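PDB 1J6U: UDP-N-acetylmuramate--L-alanine ligase from Thermotoga maritima, which catalyses the ATP-dependent joining of L-alanine to UDP-N-acetylmuramate, a cytoplasmic step in the building of cell-wall peptidoglycan. Local coordinates for residues His16-Gly21 / Tyr40-Glu45; Lys77-Arg82 / Glu99-Tyr104; Tyr243-Arg248 / Ala257-Asn262; Leu267-Lys272 / Pro298-Leu303. All coordinates share one frame; numbering follows the deposited sequence.

Interaction 1: residues His16-Gly21 / Tyr40-Glu45; sequences HFVGIG and YGSNIE
With CG anti to the backbone N (chi1 -180°) His16 sends its imidazole out to the ring of Tyr40, whose own CG sits between its backbone N and carbonyl carbon (chi1 74°), and the two side chains meet on one face of the sheet. The tyrosine turns an edge, led by CE1 and CZ, to the imidazole face in an offset edge-to-face pair with planes at 61°, and its OH lies 2.8 Å from His16 ND1 in a hydrogen bond. The other imidazole nitrogen, NE2, bonds to Glu87, which also takes Ser42 OG, so both ring nitrogens are used and the ring is fixed in rotation.

The backbones run parallel, with Phe17 N bonded to Tyr40 O at 3.0 Å and Ser42 N to Phe17 O at 2.8 Å. Where strand 14-18 ends, Ser42 O accepts from two turn amides that reach it from opposite faces of its carbonyl plane: Gly19 N at 2.6 Å and Ile20 N at 3.0 Å. Asn43 OD1 adds a weak bond from Gly21 N. A CB on Gly41 would run into Phe17 O and Ile20 CD1, so the close approach of the strands there depends on a bare backbone.

Gly19 and Gly21 fit the glycine-rich turn of a Rossmann-type beta-alpha-beta unit, made here of strand 14-18, helix 23-34 and strand 38-42. Phe17 and Ile20 pack under helix 23-34, while on the other face of the sheet Val18 meets Val75 of strand 74-77 and Tyr40 rests on Phe61 of strand 60-61.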
loop_
_atom_site.group_PDB
_atom_site.type_symbol
_atom_site.label_atom_id
_atom_site.label_comp_id
_atom_site.label_asym_id
_atom_site.label_seq_id
_atom_site.Cartn_x
_atom_site.Cartn_y
_atom_site.Cartn_z
ATOM N N HIS A 16 -2.127 23.470 -8.840
ATOM C CA HIS A 16 -3.491 22.984 -8.646
ATOM C C HIS A 16 -3.496 21.461 -8.915
ATOM O O HIS A 16 -3.176 21.012 -10.023
ATOM C CB HIS A 16 -4.404 23.724 -9.631
ATOM C CG HIS A 16 -5.843 23.342 -9.547
ATOM N ND1 HIS A 16 -6.857 24.265 -9.667
ATOM C CD2 HIS A 16 -6.443 22.148 -9.346
ATOM C CE1 HIS A 16 -8.022 23.659 -9.538
ATOM N NE2 HIS A 16 -7.799 22.372 -9.341
ATOM N N PHE A 17 -3.845 20.691 -7.883
ATOM C CA PHE A 17 -3.897 19.232 -7.961
ATOM C C PHE A 17 -5.331 18.744 -8.047
ATOM O O PHE A 17 -6.106 18.844 -7.074
ATOM C CB PHE A 17 -3.260 18.566 -6.707
ATOM C CG PHE A 17 -1.763 18.749 -6.589
ATOM C CD1 PHE A 17 -1.231 19.942 -6.078
ATOM C CD2 PHE A 17 -0.891 17.742 -7.022
ATOM C CE1 PHE A 17 0.122 20.134 -6.008
ATOM C CE2 PHE A 17 0.465 17.919 -6.954
ATOM C CZ PHE A 17 0.973 19.122 -6.448
ATOM N N VAL A 18 -5.676 18.179 -9.190
ATOM C CA VAL A 18 -7.019 17.670 -9.377
ATOM C C VAL A 18 -6.942 16.213 -8.974
ATOM O O VAL A 18 -6.373 15.377 -9.707
ATOM C CB VAL A 18 -7.455 17.825 -10.849
ATOM C CG1 VAL A 18 -8.936 17.426 -11.025
ATOM C CG2 VAL A 18 -7.234 19.257 -11.267
ATOM N N GLY A 19 -7.514 15.928 -7.801
ATOM C CA GLY A 19 -7.483 14.591 -7.238
ATOM C C GLY A 19 -6.438 14.536 -6.109
ATOM O O GLY A 19 -5.879 13.482 -5.806
ATOM N N ILE A 20 -6.174 15.691 -5.500
ATOM C CA ILE A 20 -5.218 15.825 -4.418
ATOM C C ILE A 20 -5.550 14.945 -3.204
ATOM O O ILE A 20 -4.737 14.798 -2.295
ATOM C CB ILE A 20 -5.193 17.268 -3.945
ATOM C CG1 ILE A 20 -3.929 17.556 -3.148
ATOM C CG2 ILE A 20 -6.403 17.523 -3.058
ATOM C CD1 ILE A 20 -3.599 19.015 -3.123
ATOM N N GLY A 21 -6.740 14.362 -3.186
ATOM C CA GLY A 21 -7.138 13.556 -2.041
ATOM C C GLY A 21 -6.661 12.122 -2.095
ATOM O O GLY A 21 -6.841 11.382 -1.128
ATOM N N TYR A 40 -2.603 23.815 -3.723
ATOM C CA TYR A 40 -4.000 23.614 -3.337
ATOM C C TYR A 40 -4.551 22.584 -4.298
ATOM O O TYR A 40 -3.894 22.181 -5.276
ATOM C CB TYR A 40 -4.819 24.921 -3.387
ATOM C CG TYR A 40 -5.162 25.407 -4.780
ATOM C CD1 TYR A 40 -6.373 25.062 -5.376
ATOM C CD2 TYR A 40 -4.260 26.194 -5.517
ATOM C CE1 TYR A 40 -6.692 25.489 -6.677
ATOM C CE2 TYR A 40 -4.565 26.626 -6.824
ATOM C CZ TYR A 40 -5.789 26.271 -7.387
ATOM O OH TYR A 40 -6.139 26.737 -8.623
ATOM N N GLY A 41 -5.764 22.136 -4.052
ATOM C CA GLY A 41 -6.263 21.133 -4.966
ATOM C C GLY A 41 -7.693 20.779 -4.690
ATOM O O GLY A 41 -8.383 21.386 -3.861
ATOM N N SER A 42 -8.132 19.737 -5.360
ATOM C CA SER A 42 -9.509 19.357 -5.213
ATOM C C SER A 42 -9.626 17.854 -5.319
ATOM O O SER A 42 -8.740 17.164 -5.840
ATOM C CB SER A 42 -10.283 19.991 -6.348
ATOM O OG SER A 42 -9.769 19.432 -7.545
ATOM N N ASN A 43 -10.765 17.353 -4.887
ATOM C CA ASN A 43 -10.958 15.927 -4.930
ATOM C C ASN A 43 -12.440 15.663 -5.023
ATOM O O ASN A 43 -13.268 16.477 -4.600
ATOM C CB ASN A 43 -10.367 15.283 -3.651
ATOM C CG ASN A 43 -9.909 13.851 -3.879
ATOM O OD1 ASN A 43 -9.096 13.585 -4.785
ATOM N ND2 ASN A 43 -10.419 12.916 -3.059
ATOM N N ILE A 44 -12.752 14.501 -5.555
ATOM C CA ILE A 44 -14.116 14.064 -5.759
ATOM C C ILE A 44 -14.881 13.847 -4.466
ATOM O O ILE A 44 -16.047 14.185 -4.376
ATOM C CB ILE A 44 -14.111 12.779 -6.576
ATOM C CG1 ILE A 44 -15.414 12.628 -7.350
ATOM C CG2 ILE A 44 -13.900 11.607 -5.668
ATOM C CD1 ILE A 44 -15.370 11.442 -8.369
ATOM N N GLU A 45 -14.221 13.293 -3.464
ATOM C CA GLU A 45 -14.833 13.015 -2.164
ATOM C C GLU A 45 -13.832 13.396 -1.102
ATOM O O GLU A 45 -12.661 13.620 -1.394
ATOM C CB GLU A 45 -15.118 11.527 -2.035
ATOM C CG GLU A 45 -13.837 10.688 -2.146
ATOM C CD GLU A 45 -14.108 9.211 -2.361
ATOM O OE1 GLU A 45 -13.176 8.478 -2.775
ATOM O OE2 GLU A 45 -15.258 8.784 -2.113
#

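Interaction 2: residues Lys77-Arg82 / Glu99-Tyr104; sequences KTPAVR and ENRLHY
The charged, flat end of Arg101 is covered on one face by carbon, Pro79 CD and Thr78 CB. Pro79 CD sits over that face, offset toward the rim, 3.1 Å from Arg101 NH1, and Thr78 CB comes over the same group, 3.7 Å from NH2. CG leaves Arg101 anti to the backbone N (chi1 -169°) and the chain bends at chi3, which carries the flat end back across the Thr78-Pro79 turn. The guanidinium keeps its charge partner elsewhere: NH1 forms a salt bridge with Glu174, reaching from the Rossmann-like N-terminal domain of the Mur ligase to its middle domain.

Beside it, Lys77 and Asn100 run side by side on one face of the sheet. The lysine bends at its outer torsions to bring NZ to Asn100 OD1 at 2.8 Å, the donor lying 15° from the plane of the amide carbonyl. The backbones join in parallel register, Lys77 N bonding to Glu99 O at 2.7 Å and Arg101 N to Lys77 O at 2.9 Å, so Lys77 is held through both its amide and its carbonyl just where segment 99-104 passes from strand to helix. Asn100 occupies the N-cap position there, but its side chain serves the lysine and makes no capping bond. In segment 77-82, Thr78 OG1 accepts from Ala80 N in an ST turn.

Strand 98-100 is the last strand of the parallel sheet, next to strand 74-77. Helix 23-34 lies close by, Met25 touching both Thr78 and Arg101, while Lys77 and Val81 rest on Ile88 of helix 86-93.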
loop_
_atom_site.group_PDB
_atom_site.type_symbol
_atom_site.label_atom_id
_atom_site.label_comp_id
_atom_site.label_asym_id
_atom_site.label_seq_id
_atom_site.Cartn_x
_atom_site.Cartn_y
_atom_site.Cartn_z
ATOM N N LYS A 77 -2.942 16.420 -12.746
ATOM C CA LYS A 77 -4.098 15.526 -12.652
ATOM C C LYS A 77 -3.729 14.044 -12.648
ATOM O O LYS A 77 -2.713 13.628 -13.195
ATOM C CB LYS A 77 -5.065 15.799 -13.812
ATOM C CG LYS A 77 -4.556 15.358 -15.173
ATOM C CD LYS A 77 -5.429 15.919 -16.285
ATOM C CE LYS A 77 -5.848 14.866 -17.281
ATOM N NZ LYS A 77 -4.776 14.341 -18.164
ATOM N N THR A 78 -4.574 13.248 -12.027
ATOM C CA THR A 78 -4.359 11.812 -11.979
ATOM C C THR A 78 -4.999 11.154 -13.195
ATOM O O THR A 78 -5.903 11.706 -13.817
ATOM C CB THR A 78 -5.010 11.235 -10.761
ATOM O OG1 THR A 78 -6.414 11.045 -11.023
ATOM C CG2 THR A 78 -4.811 12.189 -9.586
ATOM N N PRO A 79 -4.567 9.937 -13.525
ATOM C CA PRO A 79 -5.151 9.265 -14.693
ATOM C C PRO A 79 -6.670 9.190 -14.649
ATOM O O PRO A 79 -7.310 9.058 -15.690
ATOM C CB PRO A 79 -4.510 7.877 -14.665
ATOM C CG PRO A 79 -3.208 8.101 -13.901
ATOM C CD PRO A 79 -3.608 9.066 -12.819
ATOM N N ALA A 80 -7.257 9.280 -13.458
ATOM C CA ALA A 80 -8.716 9.195 -13.360
ATOM C C ALA A 80 -9.459 10.481 -13.730
ATOM O O ALA A 80 -10.645 10.438 -14.021
ATOM C CB ALA A 80 -9.134 8.768 -11.962
ATOM N N VAL A 81 -8.781 11.619 -13.700
ATOM C CA VAL A 81 -9.438 12.875 -14.028
ATOM C C VAL A 81 -9.868 12.882 -15.482
ATOM O O VAL A 81 -9.048 12.804 -16.375
ATOM C CB VAL A 81 -8.507 14.047 -13.728
ATOM C CG1 VAL A 81 -9.092 15.337 -14.264
ATOM C CG2 VAL A 81 -8.318 14.140 -12.218
ATOM N N ARG A 82 -11.161 12.968 -15.730
ATOM C CA ARG A 82 -11.619 12.921 -17.113
ATOM C C ARG A 82 -11.592 14.303 -17.746
ATOM O O ARG A 82 -11.579 15.321 -17.016
ATOM C CB ARG A 82 -13.012 12.263 -17.192
ATOM C CG ARG A 82 -13.838 12.379 -15.904
ATOM C CD ARG A 82 -14.969 11.347 -15.812
ATOM N NE ARG A 82 -15.932 11.418 -16.916
ATOM C CZ ARG A 82 -15.776 10.810 -18.091
ATOM N NH1 ARG A 82 -14.696 10.080 -18.326
ATOM N NH2 ARG A 82 -16.702 10.921 -19.029
ATOM N N GLU A 99 -0.398 18.723 -16.285
ATOM C CA GLU A 99 0.464 17.577 -16.273
ATOM C C GLU A 99 -0.129 16.408 -15.531
ATOM O O GLU A 99 -1.003 16.582 -14.665
ATOM C CB GLU A 99 1.800 17.956 -15.697
ATOM C CG GLU A 99 2.877 17.334 -16.501
ATOM C CD GLU A 99 4.096 18.177 -16.491
ATOM O OE1 GLU A 99 3.929 19.413 -16.659
ATOM O OE2 GLU A 99 5.202 17.602 -16.319
ATOM N N ASN A 100 0.323 15.216 -15.917
ATOM C CA ASN A 100 -0.115 13.960 -15.304
ATOM C C ASN A 100 0.786 13.581 -14.140
ATOM O O ASN A 100 2.006 13.742 -14.210
ATOM C CB ASN A 100 -0.143 12.859 -16.356
ATOM C CG ASN A 100 -1.257 13.093 -17.389
ATOM O OD1 ASN A 100 -2.436 13.190 -17.029
ATOM N ND2 ASN A 100 -0.887 13.206 -18.662
ATOM N N ARG A 101 0.162 13.109 -13.065
ATOM C CA ARG A 101 0.835 12.698 -11.838
ATOM C C ARG A 101 2.195 12.002 -12.035
ATOM O O ARG A 101 3.232 12.546 -11.650
ATOM C CB ARG A 101 -0.108 11.785 -11.047
ATOM C CG ARG A 101 0.322 11.469 -9.601
ATOM C CD ARG A 101 -0.687 10.511 -8.918
ATOM N NE ARG A 101 -0.958 9.337 -9.761
ATOM C CZ ARG A 101 -2.048 8.563 -9.672
ATOM N NH1 ARG A 101 -2.216 7.511 -10.489
ATOM N NH2 ARG A 101 -2.986 8.835 -8.768
ATOM N N LEU A 102 2.196 10.833 -12.673
ATOM C CA LEU A 102 3.423 10.056 -12.830
ATOM C C LEU A 102 4.481 10.814 -13.547
ATOM O O LEU A 102 5.626 10.898 -13.091
ATOM C CB LEU A 102 3.183 8.754 -13.582
ATOM C CG LEU A 102 3.665 7.476 -12.914
ATOM C CD1 LEU A 102 3.989 6.488 -14.006
ATOM C CD2 LEU A 102 4.882 7.741 -12.010
ATOM N N HIS A 103 4.085 11.359 -14.685
ATOM C CA HIS A 103 4.988 12.135 -15.508
ATOM C C HIS A 103 5.585 13.300 -14.715
ATOM O O HIS A 103 6.769 13.575 -14.814
ATOM C CB HIS A 103 4.242 12.672 -16.728
ATOM C CG HIS A 103 5.118 13.436 -17.656
ATOM N ND1 HIS A 103 5.824 12.830 -18.673
ATOM C CD2 HIS A 103 5.495 14.737 -17.654
ATOM C CE1 HIS A 103 6.602 13.724 -19.256
ATOM N NE2 HIS A 103 6.423 14.888 -18.657
ATOM N N TYR A 104 4.761 13.988 -13.931
ATOM C CA TYR A 104 5.240 15.118 -13.141
ATOM C C TYR A 104 6.195 14.622 -12.049
ATOM O O TYR A 104 7.201 15.261 -11.715
ATOM C CB TYR A 104 4.070 15.829 -12.491
ATOM C CG TYR A 104 4.487 17.026 -11.686
ATOM C CD1 TYR A 104 4.930 18.197 -12.314
ATOM C CD2 TYR A 104 4.415 17.008 -10.287
ATOM C CE1 TYR A 104 5.279 19.330 -11.566
ATOM C CE2 TYR A 104 4.768 18.124 -9.537
ATOM C CZ TYR A 104 5.191 19.280 -10.182
ATOM O OH TYR A 104 5.502 20.377 -9.434
#

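Interaction 3: residues Tyr243-Arg248 / Ala257-Asn262; sequences YTLEMR and AMVEKN
Strands 243-245 and 257-261 run antiparallel with axes 4.5 Å apart at closest approach and directions at 145°, Thr244 and Glu260 forming a hydrogen-bonded pair in which each amide reaches the other's carbonyl, Thr244 N to Glu260 O and Glu260 N to Thr244 O, both 2.8 Å, and the ladder continuing near the corner at Glu246, where Glu246 N bonds almost straight to Met258 O (N-H...O angle 174°).

Tyr243 and Lys261 lie alongside one another, pointing the same way. The extended lysine runs beside the tyrosine, its CG 3.6 Å from Tyr243 CE2 and its CE 3.3 Å from Tyr243 OH, and both polar ends turn to Asp290, which takes a hydrogen bond from one and a salt bridge from the other. With an alanine here in place of Tyr243, the lysine methylenes would probably lose their neighbour and Asp290 one of its two partners.

These strands form a beta hairpin, the first two strands of a three-stranded antiparallel sheet in the Mur ligase middle domain. On the Tyr243 face, Leu245 CD2 reaches both Ala257 CB, at 4.0 Å, and Val259 CG2, under helix 276-291, where Val279 and Leu283 meet Leu245 and Val259. On the side of Glu260, the carboxylates of Glu246 and Glu260 stack nearly parallel, planes 15° apart, with OE1 of Glu246 4.3 Å from OE2 of Glu260; Arg265 pairs with Glu246 and probably eases the like charges.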
loop_
_atom_site.group_PDB
_atom_site.type_symbol
_atom_site.label_atom_id
_atom_site.label_comp_id
_atom_site.label_asym_id
_atom_site.label_seq_id
_atom_site.Cartn_x
_atom_site.Cartn_y
_atom_site.Cartn_z
ATOM N N TYR A 243 18.530 -15.095 -2.020
ATOM C CA TYR A 243 18.181 -15.126 -0.612
ATOM C C TYR A 243 17.003 -16.042 -0.554
ATOM O O TYR A 243 16.061 -15.927 -1.344
ATOM C CB TYR A 243 17.842 -13.742 -0.111
ATOM C CG TYR A 243 19.055 -12.875 -0.205
ATOM C CD1 TYR A 243 19.352 -12.190 -1.376
ATOM C CD2 TYR A 243 19.947 -12.804 0.853
ATOM C CE1 TYR A 243 20.509 -11.474 -1.476
ATOM C CE2 TYR A 243 21.093 -12.091 0.769
ATOM C CZ TYR A 243 21.379 -11.431 -0.399
ATOM O OH TYR A 243 22.559 -10.739 -0.504
ATOM N N THR A 244 17.082 -16.956 0.401
ATOM C CA THR A 244 16.103 -18.012 0.562
ATOM C C THR A 244 15.630 -18.208 2.021
ATOM O O THR A 244 16.279 -17.746 2.972
ATOM C CB THR A 244 16.770 -19.270 -0.079
ATOM O OG1 THR A 244 16.183 -19.486 -1.364
ATOM C CG2 THR A 244 16.707 -20.496 0.794
ATOM N N LEU A 245 14.490 -18.865 2.189
ATOM C CA LEU A 245 13.941 -19.124 3.526
ATOM C C LEU A 245 14.192 -20.546 3.955
ATOM O O LEU A 245 13.749 -21.490 3.298
ATOM C CB LEU A 245 12.440 -18.903 3.543
ATOM C CG LEU A 245 12.052 -17.460 3.349
ATOM C CD1 LEU A 245 10.551 -17.341 3.453
ATOM C CD2 LEU A 245 12.724 -16.631 4.429
ATOM N N GLU A 246 14.899 -20.723 5.053
ATOM C CA GLU A 246 15.131 -22.069 5.477
ATOM C C GLU A 246 14.023 -22.496 6.441
ATOM O O GLU A 246 13.572 -23.627 6.407
ATOM C CB GLU A 246 16.494 -22.183 6.137
ATOM C CG GLU A 246 16.611 -23.440 6.967
ATOM C CD GLU A 246 17.929 -23.536 7.677
ATOM O OE1 GLU A 246 18.509 -22.465 7.970
ATOM O OE2 GLU A 246 18.374 -24.675 7.952
HETATM N N MSE A 247 13.589 -21.583 7.296
HETATM C CA MSE A 247 12.544 -21.862 8.277
HETATM C C MSE A 247 11.839 -20.589 8.647
HETATM O O MSE A 247 12.431 -19.507 8.649
HETATM C CB MSE A 247 13.103 -22.398 9.570
HETATM C CG MSE A 247 13.888 -23.646 9.469
HETATM SE SE MSE A 247 14.723 -23.667 11.161
HETATM C CE MSE A 247 16.407 -22.870 10.692
ATOM N N ARG A 248 10.574 -20.736 8.994
ATOM C CA ARG A 248 9.756 -19.602 9.371
ATOM C C ARG A 248 8.881 -20.045 10.485
ATOM O O ARG A 248 8.354 -21.142 10.466
ATOM C CB ARG A 248 8.868 -19.144 8.227
ATOM C CG ARG A 248 7.973 -18.001 8.631
ATOM C CD ARG A 248 6.988 -17.663 7.533
ATOM N NE ARG A 248 6.058 -16.667 8.018
ATOM C CZ ARG A 248 4.769 -16.890 8.247
ATOM N NH1 ARG A 248 4.219 -18.085 8.027
ATOM N NH2 ARG A 248 4.035 -15.907 8.719
ATOM N N ALA A 257 12.365 -15.830 10.787
ATOM C CA ALA A 257 12.704 -16.568 9.582
ATOM C C ALA A 257 14.227 -16.723 9.470
ATOM O O ALA A 257 14.998 -15.770 9.689
ATOM C CB ALA A 257 12.128 -15.857 8.321
HETATM N N MSE A 258 14.647 -17.946 9.172
HETATM C CA MSE A 258 16.061 -18.255 8.969
HETATM C C MSE A 258 16.348 -17.972 7.495
HETATM O O MSE A 258 15.776 -18.604 6.610
HETATM C CB MSE A 258 16.347 -19.736 9.259
HETATM C CG MSE A 258 17.221 -19.973 10.474
HETATM SE SE MSE A 258 18.782 -18.823 10.402
HETATM C CE MSE A 258 18.617 -18.202 12.233
ATOM N N VAL A 259 17.217 -17.020 7.215
ATOM C CA VAL A 259 17.479 -16.704 5.822
ATOM C C VAL A 259 18.812 -17.249 5.341
ATOM O O VAL A 259 19.819 -17.100 6.026
ATOM C CB VAL A 259 17.449 -15.196 5.633
ATOM C CG1 VAL A 259 17.855 -14.834 4.251
ATOM C CG2 VAL A 259 16.070 -14.700 5.899
ATOM N N GLU A 260 18.801 -17.901 4.176
ATOM C CA GLU A 260 20.021 -18.435 3.571
ATOM C C GLU A 260 20.394 -17.539 2.435
ATOM O O GLU A 260 19.520 -16.942 1.784
ATOM C CB GLU A 260 19.831 -19.830 2.992
ATOM C CG GLU A 260 19.563 -20.867 4.028
ATOM C CD GLU A 260 19.001 -22.156 3.442
ATOM O OE1 GLU A 260 18.088 -22.094 2.580
ATOM O OE2 GLU A 260 19.468 -23.237 3.861
ATOM N N LYS A 261 21.703 -17.409 2.231
ATOM C CA LYS A 261 22.247 -16.634 1.119
ATOM C C LYS A 261 23.024 -17.671 0.283
ATOM O O LYS A 261 23.880 -18.407 0.792
ATOM C CB LYS A 261 23.152 -15.532 1.638
ATOM C CG LYS A 261 23.716 -14.609 0.573
ATOM C CD LYS A 261 24.705 -13.685 1.245
ATOM C CE LYS A 261 25.137 -12.675 0.273
ATOM N NZ LYS A 261 25.967 -11.617 0.929
ATOM N N ASN A 262 22.662 -17.764 -0.989
ATOM C CA ASN A 262 23.255 -18.726 -1.873
ATOM C C ASN A 262 23.377 -20.076 -1.199
ATOM O O ASN A 262 24.391 -20.769 -1.312
ATOM C CB ASN A 262 24.606 -18.222 -2.352
ATOM C CG ASN A 262 24.449 -17.231 -3.456
ATOM O OD1 ASN A 262 23.798 -17.525 -4.453
ATOM N ND2 ASN A 262 25.018 -16.042 -3.291
#

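Interaction 4: residues Leu267-Lys272 / Pro298-Leu303; sequences LELKLK and PVLEAL
Leu300 turns its two methyls toward the strand: CD1 meets Leu267 CD2 at 3.9 Å and CD2 meets Leu269 CD1 at 4.0 Å. This is helix-on-sheet packing, helix 296-305 lying against strand 264-271, an outer strand of the antiparallel sheet, with segment axes 7.8 Å apart and running at 29°.

The branched ends slant across one another. Leu267 holds CG between its backbone N and carbonyl carbon (chi1 60°), which lifts both its methyls to Leu300, while Leu269 CD1 touches Leu303 CD1 as well, at 4.0 Å. Further along, Leu271 CD2 approaches Leu303 CB and Leu303 O. Cut back to an alanine, Leu300 is likely to leave a gap against Leu267 and Leu269, their methyls free to shift.

Beyond the pair, Leu269 and Leu303 both rest on Ile286 of helix 276-291, and Leu303 also meets Met131 and Val135 of helix 125-138. No direct hydrogen bond joins the two segments; water does so instead. One water accepts from Lys270 N at 3.1 Å and donates to Leu300 O at 2.6 Å, and a second accepts from Lys272 N and lies 2.9 Å from Leu303 O, to which it probably donates.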
loop_
_atom_site.group_PDB
_atom_site.type_symbol
_atom_site.label_atom_id
_atom_site.label_comp_id
_atom_site.label_asym_id
_atom_site.label_seq_id
_atom_site.Cartn_x
_atom_site.Cartn_y
_atom_site.Cartn_z
ATOM N N LEU A 267 21.277 -15.447 8.150
ATOM C CA LEU A 267 20.750 -14.602 9.219
ATOM C C LEU A 267 19.334 -14.973 9.625
ATOM O O LEU A 267 18.597 -15.698 8.933
ATOM C CB LEU A 267 20.783 -13.109 8.821
ATOM C CG LEU A 267 19.986 -12.690 7.571
ATOM C CD1 LEU A 267 18.501 -12.569 7.905
ATOM C CD2 LEU A 267 20.515 -11.355 7.075
ATOM N N GLU A 268 18.961 -14.459 10.776
ATOM C CA GLU A 268 17.635 -14.692 11.249
ATOM C C GLU A 268 16.887 -13.371 11.150
ATOM O O GLU A 268 17.308 -12.355 11.709
ATOM C CB GLU A 268 17.633 -15.176 12.692
ATOM C CG GLU A 268 16.242 -15.476 13.154
ATOM C CD GLU A 268 16.192 -15.956 14.568
ATOM O OE1 GLU A 268 16.548 -15.166 15.473
ATOM O OE2 GLU A 268 15.792 -17.123 14.767
ATOM N N LEU A 269 15.787 -13.413 10.407
ATOM C CA LEU A 269 14.897 -12.268 10.242
ATOM C C LEU A 269 13.781 -12.320 11.285
ATOM O O LEU A 269 13.091 -13.338 11.422
ATOM C CB LEU A 269 14.259 -12.305 8.860
ATOM C CG LEU A 269 13.204 -11.269 8.509
ATOM C CD1 LEU A 269 13.738 -9.845 8.656
ATOM C CD2 LEU A 269 12.772 -11.553 7.090
ATOM N N LYS A 270 13.634 -11.246 12.042
ATOM C CA LYS A 270 12.539 -11.139 12.998
ATOM C C LYS A 270 11.654 -9.931 12.577
ATOM O O LYS A 270 12.156 -8.844 12.317
ATOM C CB LYS A 270 13.057 -10.896 14.400
ATOM C CG LYS A 270 13.776 -12.043 15.016
ATOM C CD LYS A 270 13.605 -11.932 16.522
ATOM C CE LYS A 270 14.873 -12.272 17.277
ATOM N NZ LYS A 270 14.732 -11.803 18.683
ATOM N N LEU A 271 10.346 -10.136 12.492
ATOM C CA LEU A 271 9.400 -9.057 12.145
ATOM C C LEU A 271 8.271 -8.945 13.177
ATOM O O LEU A 271 7.704 -9.968 13.618
ATOM C CB LEU A 271 8.752 -9.316 10.785
ATOM C CG LEU A 271 9.705 -9.410 9.596
ATOM C CD1 LEU A 271 9.002 -9.910 8.366
ATOM C CD2 LEU A 271 10.323 -8.031 9.393
ATOM N N LYS A 272 7.962 -7.710 13.563
ATOM C CA LYS A 272 6.860 -7.429 14.483
ATOM C C LYS A 272 5.617 -7.673 13.610
ATOM O O LYS A 272 4.661 -8.319 14.016
ATOM C CB LYS A 272 6.927 -5.975 14.911
ATOM C CG LYS A 272 6.762 -5.763 16.381
ATOM N N PRO A 298 22.156 -3.206 11.774
ATOM C CA PRO A 298 21.120 -2.185 11.959
ATOM C C PRO A 298 19.933 -2.368 11.027
ATOM O O PRO A 298 18.825 -1.990 11.386
ATOM C CB PRO A 298 21.858 -0.863 11.710
ATOM C CG PRO A 298 22.972 -1.229 10.915
ATOM C CD PRO A 298 23.438 -2.541 11.540
ATOM N N VAL A 299 20.160 -2.955 9.851
ATOM C CA VAL A 299 19.067 -3.169 8.913
ATOM C C VAL A 299 18.053 -4.127 9.521
ATOM O O VAL A 299 16.868 -3.915 9.380
ATOM C CB VAL A 299 19.573 -3.737 7.566
ATOM C CG1 VAL A 299 18.401 -4.188 6.658
ATOM C CG2 VAL A 299 20.344 -2.670 6.855
ATOM N N LEU A 300 18.523 -5.157 10.217
ATOM C CA LEU A 300 17.644 -6.141 10.844
ATOM C C LEU A 300 16.952 -5.624 12.102
ATOM O O LEU A 300 15.870 -6.073 12.466
ATOM C CB LEU A 300 18.417 -7.414 11.178
ATOM C CG LEU A 300 18.794 -8.237 9.936
ATOM C CD1 LEU A 300 19.816 -9.318 10.286
ATOM C CD2 LEU A 300 17.558 -8.867 9.371
ATOM N N GLU A 301 17.601 -4.699 12.773
ATOM C CA GLU A 301 17.063 -4.090 13.978
ATOM C C GLU A 301 15.854 -3.230 13.531
ATOM O O GLU A 301 14.774 -3.247 14.138
ATOM C CB GLU A 301 18.175 -3.240 14.587
ATOM C CG GLU A 301 17.863 -2.479 15.837
ATOM C CD GLU A 301 19.080 -1.672 16.290
ATOM O OE1 GLU A 301 19.953 -1.387 15.430
ATOM O OE2 GLU A 301 19.160 -1.317 17.488
ATOM N N ALA A 302 16.045 -2.518 12.434
ATOM C CA ALA A 302 15.033 -1.675 11.874
ATOM C C ALA A 302 13.874 -2.557 11.378
ATOM O O ALA A 302 12.699 -2.283 11.661
ATOM C CB ALA A 302 15.621 -0.890 10.731
ATOM N N LEU A 303 14.190 -3.628 10.657
ATOM C CA LEU A 303 13.122 -4.447 10.162
ATOM C C LEU A 303 12.338 -5.026 11.301
ATOM O O LEU A 303 11.126 -5.185 11.219
ATOM C CB LEU A 303 13.624 -5.566 9.243
ATOM C CG LEU A 303 14.052 -5.113 7.837
ATOM C CD1 LEU A 303 14.636 -6.312 7.127
ATOM C CD2 LEU A 303 12.884 -4.513 7.033
HETATM O O HOH W 1 15.023 -8.495 11.975
HETATM O O HOH W 2 8.309 -5.629 11.793
#

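Overall arrangement
The four contacts come one after another along the chain and fall into two pairs on opposite sides of its centre. Interactions 1 and 2 share the parallel sheet of the N-terminal domain, their centres about 11 Å apart; they touch where Val18 O meets Val81 CG2 and Thr78 CG2. Interactions 3 and 4, centres about 13 Å apart, share the antiparallel sheet, where Val259 N and Leu267 O are probably hydrogen-bonded. Between the pairs the centres are about 37 to 45 Å apart, so each pair shapes its own region of the ligase. The predicted ATP-binding loop is nearer interactions 2 and 4: between side chains, Arg101 lies about 10 Å from Lys125 and Leu271 about 8 Å from Thr127.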